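Dbv8 protein (PDB 4MFZ) probably transfers long aliphatic acyl groups from acyl-CoA donors such as decanoyl-CoA to an amino group of a glycopeptide antibiotic, as a GNAT-type N-acyltransferase. Local coordinates at residues L196-Y201 and L215-V220; L224-Y229 and L274-G279. All coordinates share one frame; numbering follows the deposited sequence.

Contact 1: L196-Y201 and L215-V220; sequences LGRLQY and LHIPEV. With MFK (decanoyl-CoA), chain B.
The guanidinium of R198 reaches across to P218 and grips one carbonyl oxygen with two nitrogens: NH1 lies 2.7 Å from P218 O, and NH2 donates to the same atom. P218 O sits near the guanidinium plane, whereas V220 O lies over one face. With CG anti to the backbone N (chi1 -174°) and the chain bent at chi2, R198 runs past the proline ring in the opposite direction, leaving NH1 3.4 Å from P218 CD. NH2 also bonds G222 O, a further partner that helps fix the rotation of the group. Beside this grip the backbones pair: Q200 N to H216 O is 3.0 Å and H216 N to Q200 O 2.9 Å, both nearly straight, in an antiparallel hydrogen-bonded pair. This is the open end of the beta hairpin 199-205/211-216 in the GNAT-like sheet. Past H216 the backbone turns to the ligand instead, in the way GNAT enzymes hold pantetheine: I217 N donates to the thioester oxygen OAL of decanoyl-CoA (2.8 Å), and NAF of the ligand donates to I217 O (2.8 Å). On the face of L215 and Y201, L215 CD1 packs 3.5 Å from Y201 CE2. Further out, Y201 OH bonds S232, the Q200 amide bonds Q162 through NE2, and E219 forms a salt bridge with R300.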
# COMPACT_ATOMS: atom_id res chain seq x y z
N LEU A 196 6.24 -10.05 6.70
CA LEU A 196 6.89 -11.19 7.30
C LEU A 196 6.23 -12.44 6.72
O LEU A 196 5.12 -12.79 7.10
CB LEU A 196 6.81 -11.17 8.85
CG LEU A 196 7.15 -9.93 9.70
CD1 LEU A 196 6.82 -10.14 11.19
CD2 LEU A 196 8.60 -9.51 9.52
N GLY A 197 6.92 -13.09 5.79
CA GLY A 197 6.34 -14.22 5.07
C GLY A 197 5.16 -13.75 4.26
O GLY A 197 5.31 -12.81 3.46
N ARG A 198 3.98 -14.32 4.50
CA ARG A 198 2.79 -14.00 3.70
C ARG A 198 2.06 -12.71 4.09
O ARG A 198 1.23 -12.23 3.32
CB ARG A 198 1.79 -15.16 3.74
CG ARG A 198 0.55 -15.06 2.83
CD ARG A 198 0.87 -15.09 1.32
NE ARG A 198 -0.30 -14.90 0.44
CZ ARG A 198 -0.96 -13.74 0.31
NH1 ARG A 198 -0.57 -12.66 1.00
NH2 ARG A 198 -2.00 -13.63 -0.52
N LEU A 199 2.31 -12.19 5.29
CA LEU A 199 1.47 -11.12 5.82
C LEU A 199 2.27 -9.84 6.03
O LEU A 199 3.49 -9.91 6.23
CB LEU A 199 0.81 -11.55 7.15
CG LEU A 199 0.03 -12.87 7.22
CD1 LEU A 199 -0.65 -13.03 8.58
CD2 LEU A 199 -1.04 -12.99 6.15
N GLN A 200 1.56 -8.71 6.01
CA GLN A 200 2.17 -7.38 6.27
C GLN A 200 1.64 -6.78 7.59
O GLN A 200 0.49 -6.97 7.96
CB GLN A 200 1.87 -6.39 5.14
CG GLN A 200 2.63 -6.59 3.81
CD GLN A 200 2.06 -5.71 2.70
OE1 GLN A 200 0.89 -5.33 2.73
NE2 GLN A 200 2.89 -5.40 1.70
N TYR A 201 2.49 -6.05 8.30
CA TYR A 201 2.09 -5.48 9.57
C TYR A 201 2.53 -4.03 9.56
O TYR A 201 3.68 -3.75 9.21
CB TYR A 201 2.82 -6.19 10.72
CG TYR A 201 2.57 -7.67 10.75
CD1 TYR A 201 3.40 -8.56 10.04
CD2 TYR A 201 1.49 -8.20 11.47
CE1 TYR A 201 3.15 -9.93 10.05
CE2 TYR A 201 1.24 -9.57 11.50
CZ TYR A 201 2.07 -10.43 10.79
OH TYR A 201 1.81 -11.78 10.82
N LEU A 215 -2.86 -5.27 10.44
CA LEU A 215 -2.52 -6.49 9.70
C LEU A 215 -3.14 -6.38 8.33
O LEU A 215 -4.29 -6.00 8.23
CB LEU A 215 -2.99 -7.76 10.45
CG LEU A 215 -2.49 -9.12 9.92
CD1 LEU A 215 -2.20 -10.11 11.04
CD2 LEU A 215 -3.47 -9.71 8.93
N HIS A 216 -2.35 -6.66 7.27
CA HIS A 216 -2.83 -6.60 5.88
C HIS A 216 -2.40 -7.83 5.10
O HIS A 216 -1.26 -8.31 5.24
CB HIS A 216 -2.34 -5.33 5.19
CG HIS A 216 -2.87 -4.06 5.82
ND1 HIS A 216 -3.79 -3.27 5.22
CD2 HIS A 216 -2.61 -3.47 7.08
CE1 HIS A 216 -4.09 -2.21 6.03
NE2 HIS A 216 -3.37 -2.35 7.17
N ILE A 217 -3.31 -8.35 4.28
CA ILE A 217 -3.02 -9.52 3.42
C ILE A 217 -2.77 -9.05 1.99
O ILE A 217 -3.71 -8.64 1.30
CB ILE A 217 -4.13 -10.59 3.46
CG1 ILE A 217 -4.30 -11.11 4.90
CG2 ILE A 217 -3.78 -11.74 2.51
CD1 ILE A 217 -5.55 -11.94 5.11
N PRO A 218 -1.50 -9.07 1.55
CA PRO A 218 -1.31 -8.58 0.19
C PRO A 218 -1.76 -9.62 -0.79
O PRO A 218 -2.00 -10.79 -0.42
CB PRO A 218 0.21 -8.32 0.09
CG PRO A 218 0.83 -9.08 1.22
CD PRO A 218 -0.25 -9.49 2.20
N GLU A 219 -1.94 -9.17 -2.03
CA GLU A 219 -2.41 -10.02 -3.11
C GLU A 219 -1.37 -11.02 -3.57
O GLU A 219 -1.72 -12.16 -3.84
CB GLU A 219 -2.81 -9.17 -4.29
CG GLU A 219 -3.21 -10.03 -5.46
CD GLU A 219 -4.51 -9.56 -6.02
OE1 GLU A 219 -4.65 -8.32 -6.18
OE2 GLU A 219 -5.38 -10.43 -6.26
N VAL A 220 -0.12 -10.56 -3.68
CA VAL A 220 1.00 -11.39 -4.15
C VAL A 220 1.36 -12.40 -3.03
O VAL A 220 1.57 -12.01 -1.88
CB VAL A 220 2.25 -10.53 -4.52
CG1 VAL A 220 3.49 -11.40 -4.78
CG2 VAL A 220 1.99 -9.70 -5.78
CCG MFK B . -8.57 -15.11 7.13
CCF MFK B . -8.21 -14.64 8.54
CCE MFK B . -7.67 -13.23 8.47
CCD MFK B . -8.83 -12.27 8.41
CCC MFK B . -8.36 -10.92 8.90
CCB MFK B . -8.45 -9.91 7.78
CCA MFK B . -8.31 -8.53 8.40
CBZ MFK B . -7.02 -7.91 7.88
CAK MFK B . -7.34 -6.74 6.98
CAJ MFK B . -6.84 -7.03 5.56
OAL MFK B . -5.81 -7.68 5.34
SAI MFK B . -7.84 -6.32 4.31
CAH MFK B . -7.04 -6.91 2.76
CAG MFK B . -7.30 -8.40 2.50
NAF MFK B . -6.53 -8.76 1.30
CAE MFK B . -7.10 -9.24 0.17
OAM MFK B . -8.30 -9.47 0.06
CAD MFK B . -6.12 -9.53 -0.98
CAC MFK B . -6.84 -10.30 -2.11
NAB MFK B . -7.44 -11.54 -1.59
CAA MFK B . -6.77 -12.70 -1.76
OAO MFK B . -5.67 -12.76 -2.31
CAN MFK B . -7.47 -13.97 -1.25
OAU MFK B . -8.86 -13.72 -0.96
CAP MFK B . -6.76 -14.61 -0.04
CAR MFK B . -6.67 -13.61 1.10
CAS MFK B . -5.34 -15.08 -0.36
CAQ MFK B . -7.57 -15.82 0.42
OAT MFK B . -7.64 -16.73 -0.66
PAV MFK B . -7.75 -18.32 -0.44
OAX MFK B . -6.69 -18.81 0.46
OAW MFK B . -7.88 -18.95 -1.79
OAY MFK B . -9.16 -18.32 0.32
PAZ MFK B . -10.18 -19.55 0.51
OBA MFK B . -11.15 -19.10 1.67
OBB MFK B . -9.52 -20.83 0.84
O5' MFK B . -11.14 -19.51 -0.77
C5' MFK B . -12.22 -20.40 -0.97
C4' MFK B . -12.82 -20.09 -2.34
O4' MFK B . -12.90 -18.65 -2.68
C3' MFK B . -11.98 -20.68 -3.45
O3' MFK B . -12.86 -21.01 -4.52
PBV MFK B . -12.69 -22.44 -5.25
OBW MFK B . -11.36 -22.24 -6.09
OBY MFK B . -13.98 -22.53 -6.24
OBX MFK B . -12.49 -23.59 -4.38
C2' MFK B . -11.08 -19.49 -3.80
O2' MFK B . -10.48 -19.60 -5.08
C1' MFK B . -12.05 -18.36 -3.81
N9 MFK B . -11.37 -17.06 -3.59
C8 MFK B . -10.87 -16.60 -2.43
N7 MFK B . -10.35 -15.39 -2.66
C5 MFK B . -10.57 -15.07 -3.95
C4 MFK B . -11.19 -16.11 -4.51
N3 MFK B . -11.58 -16.06 -5.79
C2 MFK B . -11.25 -14.95 -6.73
N1 MFK B . -10.55 -13.88 -5.99
C6 MFK B . -10.26 -13.99 -4.69
N6 MFK B . -9.64 -12.98 -4.07
O HOH W 1 -3.58 -14.12 -3.14

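Contact 2: L224-Y229 and L274-G279; sequences LIPDIY and LQLRRG. With MFK (decanoyl-CoA), chain B.
L276 carries its CG anti to the carbonyl carbon (chi1 -62°), which brings the branched end across to segment 224-229, CD1 to L224 and Y229, CD2 to Y229 and P226; Y229 answers with its CG anti to the backbone N (chi1 173°), turning its ring back past the leucine. Two helices of the GNAT-like domain meet here: the start of helix 226-243, with I225 at its N-cap, and helix 272-277. The joint is apolar packing. L276 is the wedge, its two methyls sharing the work. CD1 settles 3.6 Å from Y229 CB and 3.7 Å from L224 CG, close to the root of the tyrosine side chain, and also lies 3.5 Å from L224 O. CD2 approaches Y229 CD1 at 3.9 Å and P226 CA at 4.0 Å. The leucine and tyrosine side chains run antiparallel alongside one another, while that of L224 meets L276 at a slant. At the more exposed margin, Q275 stretches out beyond CG and brings NE2 to 3.7 Å from P226 CG, its chain roughly perpendicular to the proline side chain. The tyrosine hydroxyl bonds W280 NE1, the residue next after segment 274-279. Both sides of the joint also line the ligand pocket. The tail end of the decanoyl chain lies against L276, with CB 3.7 Å from the ligand's CCF, and L224 N donates a 2.7 Å hydrogen bond to the pyrophosphate oxygen OAX.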
# COMPACT_ATOMS: atom_id res chain seq x y z
N LEU A 224 -4.12 -18.35 1.11
CA LEU A 224 -3.73 -18.25 2.51
C LEU A 224 -3.80 -19.61 3.21
O LEU A 224 -4.64 -19.81 4.09
CB LEU A 224 -4.65 -17.24 3.17
CG LEU A 224 -4.30 -16.71 4.55
CD1 LEU A 224 -2.97 -15.96 4.56
CD2 LEU A 224 -5.44 -15.80 4.99
N ILE A 225 -2.94 -20.57 2.86
CA ILE A 225 -2.97 -21.83 3.60
C ILE A 225 -2.61 -21.57 5.08
O ILE A 225 -1.78 -20.69 5.40
CB ILE A 225 -2.10 -22.97 2.99
CG1 ILE A 225 -0.60 -22.67 3.10
CG2 ILE A 225 -2.56 -23.29 1.56
CD1 ILE A 225 0.29 -23.82 2.62
N PRO A 226 -3.25 -22.30 5.98
CA PRO A 226 -3.00 -22.14 7.42
C PRO A 226 -1.52 -22.09 7.82
O PRO A 226 -1.15 -21.29 8.70
CB PRO A 226 -3.70 -23.37 8.02
CG PRO A 226 -4.84 -23.63 7.08
CD PRO A 226 -4.29 -23.32 5.70
N ASP A 227 -0.67 -22.93 7.19
CA ASP A 227 0.74 -23.00 7.56
C ASP A 227 1.46 -21.67 7.30
O ASP A 227 2.32 -21.25 8.07
CB ASP A 227 1.48 -24.13 6.79
CG ASP A 227 1.34 -25.48 7.45
OD1 ASP A 227 0.75 -25.58 8.55
OD2 ASP A 227 1.85 -26.48 6.88
N ILE A 228 1.15 -21.02 6.18
CA ILE A 228 1.83 -19.77 5.91
C ILE A 228 1.22 -18.63 6.74
O ILE A 228 1.94 -17.73 7.14
CB ILE A 228 1.92 -19.43 4.39
CG1 ILE A 228 0.57 -18.94 3.85
CG2 ILE A 228 2.52 -20.63 3.63
CD1 ILE A 228 0.53 -18.66 2.37
N TYR A 229 -0.08 -18.69 7.02
CA TYR A 229 -0.71 -17.71 7.91
C TYR A 229 -0.11 -17.75 9.33
O TYR A 229 0.31 -16.72 9.86
CB TYR A 229 -2.25 -17.85 7.92
CG TYR A 229 -2.98 -16.98 8.96
CD1 TYR A 229 -3.24 -17.46 10.23
CD2 TYR A 229 -3.40 -15.68 8.66
CE1 TYR A 229 -3.91 -16.70 11.18
CE2 TYR A 229 -4.07 -14.91 9.59
CZ TYR A 229 -4.32 -15.41 10.87
OH TYR A 229 -5.00 -14.65 11.84
N LEU A 274 -12.74 -19.03 6.09
CA LEU A 274 -13.66 -19.40 7.16
C LEU A 274 -12.92 -19.99 8.36
O LEU A 274 -13.20 -19.64 9.50
CB LEU A 274 -14.76 -20.36 6.69
CG LEU A 274 -15.62 -19.89 5.53
CD1 LEU A 274 -16.68 -20.96 5.26
CD2 LEU A 274 -16.26 -18.52 5.75
N GLN A 275 -11.98 -20.88 8.10
CA GLN A 275 -11.19 -21.42 9.18
C GLN A 275 -10.35 -20.34 9.92
O GLN A 275 -10.41 -20.24 11.16
CB GLN A 275 -10.28 -22.55 8.67
CG GLN A 275 -9.22 -22.95 9.68
CD GLN A 275 -8.36 -24.12 9.23
OE1 GLN A 275 -8.72 -24.85 8.31
NE2 GLN A 275 -7.21 -24.30 9.89
N LEU A 276 -9.58 -19.55 9.17
CA LEU A 276 -8.59 -18.68 9.82
C LEU A 276 -9.20 -17.50 10.56
O LEU A 276 -8.67 -17.07 11.57
CB LEU A 276 -7.47 -18.23 8.85
CG LEU A 276 -6.63 -19.41 8.28
CD1 LEU A 276 -5.65 -18.87 7.26
CD2 LEU A 276 -5.89 -20.14 9.39
N ARG A 277 -10.32 -17.01 10.08
CA ARG A 277 -11.00 -15.87 10.73
C ARG A 277 -11.62 -16.20 12.11
O ARG A 277 -11.89 -15.29 12.91
CB ARG A 277 -12.02 -15.27 9.77
CG ARG A 277 -13.35 -16.00 9.65
CD ARG A 277 -14.17 -15.35 8.54
NE ARG A 277 -15.55 -15.86 8.50
CZ ARG A 277 -16.50 -15.37 7.73
NH1 ARG A 277 -16.25 -14.35 6.93
NH2 ARG A 277 -17.72 -15.90 7.77
N ARG A 278 -11.82 -17.48 12.41
CA ARG A 278 -12.29 -17.89 13.76
C ARG A 278 -11.33 -17.43 14.87
O ARG A 278 -11.71 -17.40 16.04
CB ARG A 278 -12.46 -19.41 13.86
CG ARG A 278 -13.51 -19.97 12.94
CD ARG A 278 -13.53 -21.50 13.02
NE ARG A 278 -14.60 -22.01 12.18
CZ ARG A 278 -14.47 -22.96 11.27
NH1 ARG A 278 -13.31 -23.58 11.07
NH2 ARG A 278 -15.53 -23.32 10.55
N GLY A 279 -10.10 -17.07 14.51
CA GLY A 279 -9.12 -16.62 15.50
C GLY A 279 -9.28 -15.14 15.79
O GLY A 279 -8.57 -14.59 16.63
CCG MFK B . -8.57 -15.11 7.13
CCF MFK B . -8.21 -14.64 8.54
CCE MFK B . -7.67 -13.23 8.47
CCD MFK B . -8.83 -12.27 8.41
CCC MFK B . -8.36 -10.92 8.90
CCB MFK B . -8.45 -9.91 7.78
CCA MFK B . -8.31 -8.53 8.40
CBZ MFK B . -7.02 -7.91 7.88
CAK MFK B . -7.34 -6.74 6.98
CAJ MFK B . -6.84 -7.03 5.56
OAL MFK B . -5.81 -7.68 5.34
SAI MFK B . -7.84 -6.32 4.31
CAH MFK B . -7.04 -6.91 2.76
CAG MFK B . -7.30 -8.40 2.50
NAF MFK B . -6.53 -8.76 1.30
CAE MFK B . -7.10 -9.24 0.17
OAM MFK B . -8.30 -9.47 0.06
CAD MFK B . -6.12 -9.53 -0.98
CAC MFK B . -6.84 -10.30 -2.11
NAB MFK B . -7.44 -11.54 -1.59
CAA MFK B . -6.77 -12.70 -1.76
OAO MFK B . -5.67 -12.76 -2.31
CAN MFK B . -7.47 -13.97 -1.25
OAU MFK B . -8.86 -13.72 -0.96
CAP MFK B . -6.76 -14.61 -0.04
CAR MFK B . -6.67 -13.61 1.10
CAS MFK B . -5.34 -15.08 -0.36
CAQ MFK B . -7.57 -15.82 0.42
OAT MFK B . -7.64 -16.73 -0.66
PAV MFK B . -7.75 -18.32 -0.44
OAX MFK B . -6.69 -18.81 0.46
OAW MFK B . -7.88 -18.95 -1.79
OAY MFK B . -9.16 -18.32 0.32
PAZ MFK B . -10.18 -19.55 0.51
OBA MFK B . -11.15 -19.10 1.67
OBB MFK B . -9.52 -20.83 0.84
O5' MFK B . -11.14 -19.51 -0.77
C5' MFK B . -12.22 -20.40 -0.97
C4' MFK B . -12.82 -20.09 -2.34
O4' MFK B . -12.90 -18.65 -2.68
C3' MFK B . -11.98 -20.68 -3.45
O3' MFK B . -12.86 -21.01 -4.52
PBV MFK B . -12.69 -22.44 -5.25
OBW MFK B . -11.36 -22.24 -6.09
OBY MFK B . -13.98 -22.53 -6.24
OBX MFK B . -12.49 -23.59 -4.38
C2' MFK B . -11.08 -19.49 -3.80
O2' MFK B . -10.48 -19.60 -5.08
C1' MFK B . -12.05 -18.36 -3.81
N9 MFK B . -11.37 -17.06 -3.59
C8 MFK B . -10.87 -16.60 -2.43
N7 MFK B . -10.35 -15.39 -2.66
C5 MFK B . -10.57 -15.07 -3.95
C4 MFK B . -11.19 -16.11 -4.51
N3 MFK B . -11.58 -16.06 -5.79
C2 MFK B . -11.25 -14.95 -6.73
N1 MFK B . -10.55 -13.88 -5.99
C6 MFK B . -10.26 -13.99 -4.69
N6 MFK B . -9.64 -12.98 -4.07

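How the contacts relate
Contacts 1 and 2 lie 13 Å apart between centres, yet their side chains touch, and both contribute residues to the decanoyl-CoA pocket. Strand 211-216 is followed in the chain by helix 226-243, so the hairpin of contact 1 leads, through the loop that carries I217 and L224, to the helix start of contact 2. The seam is apolar: R198 CG meets I228 CD1 at 3.6 Å, L199 CD1 meets Y229 CD2 at 3.8 Å, and I217 CD1 meets L224 CD2 at 3.9 Å. The ligand spans both. Contact 1 holds its thioester and pantetheine part through backbone bonds, while contact 2 receives a pyrophosphate oxygen and the end of the acyl chain.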